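Local coordinates for beta-N-acetylglucosaminidase-like protein Glycoside hydrolase family 20 (Flavobacterium johnsoniae, PDB 6YHH) that probably releases N-acetylglucosamine from the ends of chitin-derived oligosaccharides, as a family 20 beta-N-acetylhexosaminidase, at residues Y244-S249 with N288-K293; I231-H236 with P282-S287. One frame throughout, in Å; residues are numbered along the deposited sequence.

Contact 1. Residues Y244-S249 with N288-K293; sequences YPEIGS and NPKTYK
K290 starts with CG anti to its backbone N (chi1 -162°) and stays extended to its end, while E246 bends at chi2 (-92°). Together these torsions bring amine and carboxylate into a salt bridge on the exposed edge, E246 OE1 to K290 NZ, 2.9 Å. The amine meets OE1 on its anti side, slightly out of the carboxylate plane. I247 is buried next to this pair. Its CG2 lies 3.9 Å from K290 CB, and its CB lies 3.4 Å from T291 OG1. That hydroxyl is hydrogen-bonded to D285 O. N288 is the N-cap of helix 289-302: its OD1 accepts from K290 N at 2.8 Å, with the donor above the carbonyl plane. The other end of the amide works across the contact. N288 ND2 donates to a water at 2.9 Å, and the same water is hydrogen-bonded to G248 O. With an alanine here, K290 N would probably lose its capping acceptor, and the water would lose its N-H link to this end of the helix. The contact joins the turn after helix 238-243 to the start of helix 289-302. I294 of the latter also touches I247, and F348 of helix 341-358 packs on T291.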
ATOM      1  N   TYR A 244      30.074  12.783 -10.920  1.00 12.05           N
ATOM      2  CA  TYR A 244      31.076  13.880 -11.037  1.00 12.10           C
ATOM      3  C   TYR A 244      32.391  13.490 -10.348  1.00 11.33           C
ATOM      4  O   TYR A 244      32.765  14.072  -9.348  1.00 13.32           O
ATOM      5  CB  TYR A 244      30.506  15.189 -10.465  1.00 12.33           C
ATOM      6  CG  TYR A 244      29.397  15.775 -11.347  1.00 14.24           C
ATOM      7  CD1 TYR A 244      29.737  16.392 -12.556  1.00 15.32           C
ATOM      8  CD2 TYR A 244      28.080  15.666 -11.052  1.00 13.08           C
ATOM      9  CE1 TYR A 244      28.776  16.922 -13.381  1.00 17.50           C
ATOM     10  CE2 TYR A 244      27.111  16.157 -11.900  1.00 15.11           C
ATOM     11  CZ  TYR A 244      27.460  16.829 -13.041  1.00 15.75           C
ATOM     12  OH  TYR A 244      26.504  17.342 -13.926  1.00 17.81           O
ATOM     13  N   PRO A 245      33.111  12.489 -10.867  1.00 12.39           N
ATOM     14  CA  PRO A 245      34.368  12.038 -10.194  1.00 12.11           C
ATOM     15  C   PRO A 245      35.410  13.115 -10.095  1.00 14.74           C
ATOM     16  O   PRO A 245      36.274  13.070  -9.219  1.00 13.75           O
ATOM     17  CB  PRO A 245      34.892  10.892 -11.059  1.00 14.34           C
ATOM     18  CG  PRO A 245      34.169  11.015 -12.403  1.00 14.62           C
ATOM     19  CD  PRO A 245      32.828  11.697 -12.109  1.00 14.23           C
ATOM     20  N   GLU A 246      35.281  14.131 -10.958  1.00 13.42           N
ATOM     21  CA  GLU A 246      36.322  15.168 -11.003  1.00 15.48           C
ATOM     22  C   GLU A 246      36.321  16.116  -9.801  1.00 15.31           C
ATOM     23  O   GLU A 246      37.319  16.774  -9.553  1.00 15.61           O
ATOM     24  CB  GLU A 246      36.225  15.939 -12.338  1.00 16.79           C
ATOM     25  CG  GLU A 246      34.992  16.807 -12.460  1.00 19.58           C
ATOM     26  CD  GLU A 246      33.777  16.122 -13.113  1.00 20.70           C
ATOM     27  OE1 GLU A 246      32.986  16.906 -13.698  1.00 24.28           O
ATOM     28  OE2 GLU A 246      33.637  14.866 -13.039  1.00 20.08           O
ATOM     29  N   ILE A 247      35.250  16.122  -8.988  1.00 13.74           N
ATOM     30  CA  ILE A 247      35.251  16.885  -7.750  1.00 14.12           C
ATOM     31  C   ILE A 247      35.468  16.016  -6.517  1.00 12.28           C
ATOM     32  O   ILE A 247      35.284  16.507  -5.375  1.00 13.31           O
ATOM     33  CB  ILE A 247      33.969  17.715  -7.624  1.00 14.04           C
ATOM     34  CG1 ILE A 247      32.722  16.851  -7.503  1.00 14.12           C
ATOM     35  CG2 ILE A 247      33.849  18.695  -8.805  1.00 13.52           C
ATOM     36  CD1 ILE A 247      31.434  17.606  -7.194  1.00 15.35           C
ATOM     37  N   GLY A 248      35.973  14.811  -6.705  1.00 11.60           N
ATOM     38  CA  GLY A 248      36.326  13.987  -5.541  1.00 10.93           C
ATOM     39  C   GLY A 248      37.688  14.344  -4.954  1.00 12.51           C
ATOM     40  O   GLY A 248      38.516  15.083  -5.571  1.00 12.42           O
ATOM     41  N   SER A 249      37.989  13.756  -3.800  1.00 11.17           N
ATOM     42  CA  SER A 249      39.170  14.186  -3.061  1.00 12.29           C
ATOM     43  C   SER A 249      40.310  13.211  -3.175  1.00 12.89           C
ATOM     44  O   SER A 249      41.438  13.560  -2.864  1.00 14.37           O
ATOM     45  CB  SER A 249      38.867  14.397  -1.571  1.00 11.55           C
ATOM     46  OG  SER A 249      37.915  15.440  -1.421  1.00 11.05           O
ATOM     47  N   ASN A 288      38.532  22.512  -4.679  1.00 14.35           N
ATOM     48  CA  ASN A 288      38.348  22.545  -6.119  1.00 14.76           C
ATOM     49  C   ASN A 288      37.242  23.513  -6.417  1.00 15.68           C
ATOM     50  O   ASN A 288      36.100  23.322  -5.994  1.00 15.19           O
ATOM     51  CB  ASN A 288      37.978  21.123  -6.622  1.00 14.84           C
ATOM     52  CG  ASN A 288      37.887  21.002  -8.122  1.00 16.44           C
ATOM     53  OD1 ASN A 288      37.684  21.988  -8.868  1.00 16.20           O
ATOM     54  ND2 ASN A 288      38.001  19.771  -8.598  1.00 16.36           N
ATOM     55  N   PRO A 289      37.506  24.547  -7.246  1.00 15.67           N
ATOM     56  CA  PRO A 289      36.471  25.488  -7.583  1.00 15.95           C
ATOM     57  C   PRO A 289      35.259  24.872  -8.289  1.00 14.28           C
ATOM     58  O   PRO A 289      34.114  25.399  -8.131  1.00 15.30           O
ATOM     59  CB  PRO A 289      37.183  26.494  -8.534  1.00 16.92           C
ATOM     60  CG  PRO A 289      38.617  26.265  -8.348  1.00 19.97           C
ATOM     61  CD  PRO A 289      38.804  24.848  -7.909  1.00 19.27           C
ATOM     62  N   LYS A 290      35.441  23.743  -8.969  1.00 13.96           N
ATOM     63  CA  LYS A 290      34.357  23.088  -9.635  1.00 14.54           C
ATOM     64  C   LYS A 290      33.368  22.488  -8.648  1.00 13.33           C
ATOM     65  O   LYS A 290      32.148  22.481  -8.921  1.00 13.05           O
ATOM     66  CB  LYS A 290      34.876  22.014 -10.638  1.00 16.55           C
ATOM     67  CG  LYS A 290      33.802  21.622 -11.651  1.00 20.18           C
ATOM     68  CD  LYS A 290      34.316  20.610 -12.704  1.00 23.58           C
ATOM     69  CE  LYS A 290      33.235  20.474 -13.808  1.00 25.99           C
ATOM     70  NZ  LYS A 290      33.485  19.465 -14.851  1.00 25.85           N
ATOM     71  N   THR A 291      33.838  22.104  -7.482  1.00 12.62           N
ATOM     72  CA  THR A 291      32.903  21.601  -6.428  1.00 11.46           C
ATOM     73  C   THR A 291      31.839  22.677  -6.103  1.00 12.04           C
ATOM     74  O   THR A 291      30.646  22.391  -6.072  1.00 12.37           O
ATOM     75  CB  THR A 291      33.696  21.271  -5.148  1.00 12.08           C
ATOM     76  OG1 THR A 291      34.688  20.279  -5.434  1.00 11.93           O
ATOM     77  CG2 THR A 291      32.814  20.855  -4.036  1.00 12.25           C
ATOM     78  N   TYR A 292      32.266  23.936  -5.893  1.00 11.70           N
ATOM     79  CA  TYR A 292      31.361  25.026  -5.579  1.00 12.24           C
ATOM     80  C   TYR A 292      30.494  25.406  -6.761  1.00 13.05           C
ATOM     81  O   TYR A 292      29.299  25.694  -6.584  1.00 13.03           O
ATOM     82  CB  TYR A 292      32.174  26.206  -5.011  1.00 12.66           C
ATOM     83  CG  TYR A 292      32.940  25.829  -3.766  1.00 12.83           C
ATOM     84  CD1 TYR A 292      32.292  25.660  -2.557  1.00 12.34           C
ATOM     85  CD2 TYR A 292      34.316  25.597  -3.819  1.00 14.57           C
ATOM     86  CE1 TYR A 292      32.984  25.281  -1.435  1.00 12.73           C
ATOM     87  CE2 TYR A 292      35.020  25.186  -2.707  1.00 13.49           C
ATOM     88  CZ  TYR A 292      34.369  25.064  -1.510  1.00 12.92           C
ATOM     89  OH  TYR A 292      35.086  24.713  -0.365  1.00 13.40           O
ATOM     90  N   LYS A 293      31.045  25.391  -7.968  1.00 13.41           N
ATOM     91  CA  LYS A 293      30.290  25.636  -9.184  1.00 14.54           C
ATOM     92  C   LYS A 293      29.132  24.659  -9.337  1.00 12.41           C
ATOM     93  O   LYS A 293      27.983  25.091  -9.572  1.00 12.60           O
ATOM     94  CB  LYS A 293      31.194  25.611 -10.403  1.00 15.88           C
ATOM     95  CG  LYS A 293      30.439  25.936 -11.693  1.00 21.08           C
ATOM     96  CD  LYS A 293      31.314  26.042 -12.924  1.00 23.99           C
ATOM     97  CE  LYS A 293      30.464  26.275 -14.182  1.00 29.38           C
TER
HETATM   98  O   HOH W   1      38.847  17.545  -6.933  1.00 14.45           O

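Contact 2. Residues I231-H236 with P282-S287; sequences IDVPGH and PTLDPS
P234 and L284 form the tight centre of this contact. P234 CB is 3.6 Å from L284 CB. The backbones are tied at the same place: L284 N donates to P234 O at 2.9 Å. The N-H points well at the oxygen (158°) but is tilted from the carbonyl plane. The same oxygen also receives a CA-H...O contact from T283 CA at 3.2 Å. With OG1 at chi1 -49°, T283 CG2 stands anti to the backbone N, its methyl 3.4 Å from P234 O. T283 OG1 instead bonds S281 O. Next to this pair, V233 CG1 meets L284 CD2 at 3.6 Å, the two side chains crossing at a slant. The peptide bond before P234 is cis. It lies in the loop that follows strand 226-230 of the TIM-barrel catalytic domain, on the side where such barrels carry their active sites. H236 ends this segment. Its CB points away from 282-287, and the side chain comes within about 3 Å of that of E317, the predicted proton donor, and of a bound Tris molecule, probably from the crystallisation liquor. Packing is looser toward P282, which is partly exposed: P282 O is 3.9 Å from H236 N, and the backbone of P282 is hydrogen-bonded to G237 instead. At the other end the 282-287 chain leaves the contact in an Asx turn. D285 OD1 accepts from S287 N, above the carboxylate plane, and from S287 OG on its syn side at 2.7 Å, so two donors hold the carboxylate to the partly exposed S287.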
ATOM      1  N   ILE A 231      20.639  17.744   1.026  1.00  8.16           N
ATOM      2  CA  ILE A 231      21.682  17.275   0.139  1.00  8.71           C
ATOM      3  C   ILE A 231      22.978  17.175   0.949  1.00  9.21           C
ATOM      4  O   ILE A 231      23.619  18.187   1.261  1.00  9.95           O
ATOM      5  CB  ILE A 231      21.882  18.198  -1.076  1.00  9.42           C
ATOM      6  CG1 ILE A 231      20.626  18.196  -1.940  1.00 10.32           C
ATOM      7  CG2 ILE A 231      23.007  17.639  -1.898  1.00  9.60           C
ATOM      8  CD1 ILE A 231      20.755  19.174  -3.132  1.00 10.26           C
ATOM      9  N   ASP A 232      23.352  15.956   1.360  1.00  8.91           N
ATOM     10  CA  ASP A 232      24.397  15.767   2.315  1.00  8.98           C
ATOM     11  C   ASP A 232      25.805  15.864   1.673  1.00  8.87           C
ATOM     12  O   ASP A 232      26.166  15.044   0.826  1.00  8.43           O
ATOM     13  CB  ASP A 232      24.163  14.372   2.963  1.00  8.64           C
ATOM     14  CG  ASP A 232      25.087  14.065   4.119  1.00  9.87           C
ATOM     15  OD1 ASP A 232      26.054  14.788   4.334  1.00 10.26           O
ATOM     16  OD2 ASP A 232      24.823  13.024   4.813  1.00  8.70           O
ATOM     17  N   VAL A 233      26.573  16.874   2.107  1.00  8.85           N
ATOM     18  CA  VAL A 233      27.899  17.180   1.588  1.00  8.88           C
ATOM     19  C   VAL A 233      28.805  17.583   2.725  1.00  9.16           C
ATOM     20  O   VAL A 233      28.299  18.153   3.747  1.00  9.53           O
ATOM     21  CB  VAL A 233      27.825  18.317   0.522  1.00  8.95           C
ATOM     22  CG1 VAL A 233      27.178  17.809  -0.733  1.00 10.10           C
ATOM     23  CG2 VAL A 233      27.121  19.559   1.047  1.00  8.41           C
ATOM     24  N   PRO A 234      30.120  17.290   2.676  1.00  9.84           N
ATOM     25  CA  PRO A 234      30.848  16.690   1.581  1.00 10.04           C
ATOM     26  C   PRO A 234      31.193  15.215   1.731  1.00  9.29           C
ATOM     27  O   PRO A 234      31.686  14.604   0.771  1.00  9.52           O
ATOM     28  CB  PRO A 234      32.167  17.524   1.543  1.00 10.08           C
ATOM     29  CG  PRO A 234      32.423  17.712   3.023  1.00 10.73           C
ATOM     30  CD  PRO A 234      31.056  17.937   3.633  1.00 10.25           C
ATOM     31  N   GLY A 235      30.871  14.651   2.883  1.00  8.76           N
ATOM     32  CA  GLY A 235      31.057  13.219   3.123  1.00  9.02           C
ATOM     33  C   GLY A 235      29.866  12.484   2.469  1.00  8.97           C
ATOM     34  O   GLY A 235      29.021  13.110   1.782  1.00  8.24           O
ATOM     35  N   HIS A 236      29.827  11.155   2.601  1.00  9.09           N
ATOM     36  CA  HIS A 236      28.714  10.377   2.062  1.00  9.76           C
ATOM     37  C   HIS A 236      28.584  10.715   0.579  1.00 10.05           C
ATOM     38  O   HIS A 236      27.461  10.730   0.017  1.00 10.48           O
ATOM     39  CB  HIS A 236      27.400  10.724   2.836  1.00  9.17           C
ATOM     40  CG  HIS A 236      27.276  10.020   4.162  1.00  9.64           C
ATOM     41  ND1 HIS A 236      27.845  10.436   5.351  1.00 13.23           N
ATOM     42  CD2 HIS A 236      26.628   8.868   4.452  1.00  8.85           C
ATOM     43  CE1 HIS A 236      27.555   9.553   6.295  1.00 10.31           C
ATOM     44  NE2 HIS A 236      26.835   8.602   5.756  1.00 11.32           N
ATOM     45  N   PRO A 282      34.472   8.334  -0.029  1.00  9.64           N
ATOM     46  CA  PRO A 282      34.370   9.339  -1.079  1.00 10.19           C
ATOM     47  C   PRO A 282      33.800  10.681  -0.532  1.00 10.85           C
ATOM     48  O   PRO A 282      32.787  10.703   0.156  1.00 11.16           O
ATOM     49  CB  PRO A 282      33.387   8.708  -2.087  1.00  9.70           C
ATOM     50  CG  PRO A 282      33.630   7.223  -1.935  1.00  9.55           C
ATOM     51  CD  PRO A 282      33.822   7.066  -0.452  1.00  9.79           C
ATOM     52  N   THR A 283      34.529  11.732  -0.777  1.00  9.80           N
ATOM     53  CA  THR A 283      34.284  13.025  -0.180  1.00 10.14           C
ATOM     54  C   THR A 283      34.509  14.101  -1.238  1.00  9.75           C
ATOM     55  O   THR A 283      35.573  14.136  -1.942  1.00 10.28           O
ATOM     56  CB  THR A 283      35.286  13.306   1.014  1.00 10.30           C
ATOM     57  OG1 THR A 283      35.322  12.203   1.911  1.00 10.87           O
ATOM     58  CG2 THR A 283      34.905  14.511   1.831  1.00 11.44           C
ATOM     59  N   LEU A 284      33.606  15.063  -1.289  1.00  9.88           N
ATOM     60  CA  LEU A 284      33.822  16.232  -2.157  1.00 10.62           C
ATOM     61  C   LEU A 284      35.052  17.032  -1.779  1.00  9.69           C
ATOM     62  O   LEU A 284      35.405  17.127  -0.609  1.00  9.65           O
ATOM     63  CB  LEU A 284      32.637  17.157  -2.056  1.00 11.98           C
ATOM     64  CG  LEU A 284      31.432  16.705  -2.851  1.00 14.64           C
ATOM     65  CD1 LEU A 284      31.191  15.308  -3.361  1.00 15.13           C
ATOM     66  CD2 LEU A 284      30.239  17.677  -2.699  1.00 13.71           C
ATOM     67  N   ASP A 285      35.682  17.591  -2.801  1.00 11.02           N
ATOM     68  CA  ASP A 285      36.944  18.341  -2.644  1.00 12.34           C
ATOM     69  C   ASP A 285      36.677  19.804  -2.406  1.00 12.22           C
ATOM     70  O   ASP A 285      36.332  20.557  -3.337  1.00 13.19           O
ATOM     71  CB  ASP A 285      37.861  18.102  -3.874  1.00 12.06           C
ATOM     72  CG  ASP A 285      39.185  18.833  -3.804  1.00 13.69           C
ATOM     73  OD1 ASP A 285      39.460  19.606  -2.859  1.00 13.17           O
ATOM     74  OD2 ASP A 285      39.993  18.616  -4.773  1.00 13.19           O
ATOM     75  N   PRO A 286      36.936  20.277  -1.168  1.00 11.65           N
ATOM     76  CA  PRO A 286      36.635  21.677  -0.860  1.00 12.39           C
ATOM     77  C   PRO A 286      37.694  22.683  -1.392  1.00 14.01           C
ATOM     78  O   PRO A 286      37.486  23.885  -1.179  1.00 14.45           O
ATOM     79  CB  PRO A 286      36.683  21.693   0.648  1.00 12.95           C
ATOM     80  CG  PRO A 286      37.748  20.692   1.008  1.00 12.62           C
ATOM     81  CD  PRO A 286      37.586  19.612  -0.041  1.00 13.13           C
ATOM     82  N   SER A 287      38.736  22.149  -2.013  1.00 13.07           N
ATOM     83  CA  SER A 287      39.774  22.981  -2.643  1.00 14.01           C
ATOM     84  C   SER A 287      39.502  23.211  -4.097  1.00 16.62           C
ATOM     85  O   SER A 287      40.194  24.042  -4.744  1.00 17.95           O
ATOM     86  CB  SER A 287      41.132  22.324  -2.382  1.00 14.54           C
ATOM     87  OG  SER A 287      41.470  21.306  -3.273  1.00 15.09           O
TER

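In the fold
Contact 2 is buried near the predicted proton donor. Contact 1 lies further from the centre of the chain and is only partly buried. Their centres are 9 Å apart. Both involve the chain on either side of helix 238-243 in sequence: 231-236 precedes it and 244-249 follows it. Their partners, 282-287 and 288-293, are one continuous run leading into helix 289-302. The chemistry follows the depth. Contact 2 relies on a backbone bond and apolar side chains, whereas contact 1 has an ion pair and a water bridge around one buried isoleucine. Hydrogen bonds from S249 OG to T283 O and from Y292 OH to P286 O couple the two.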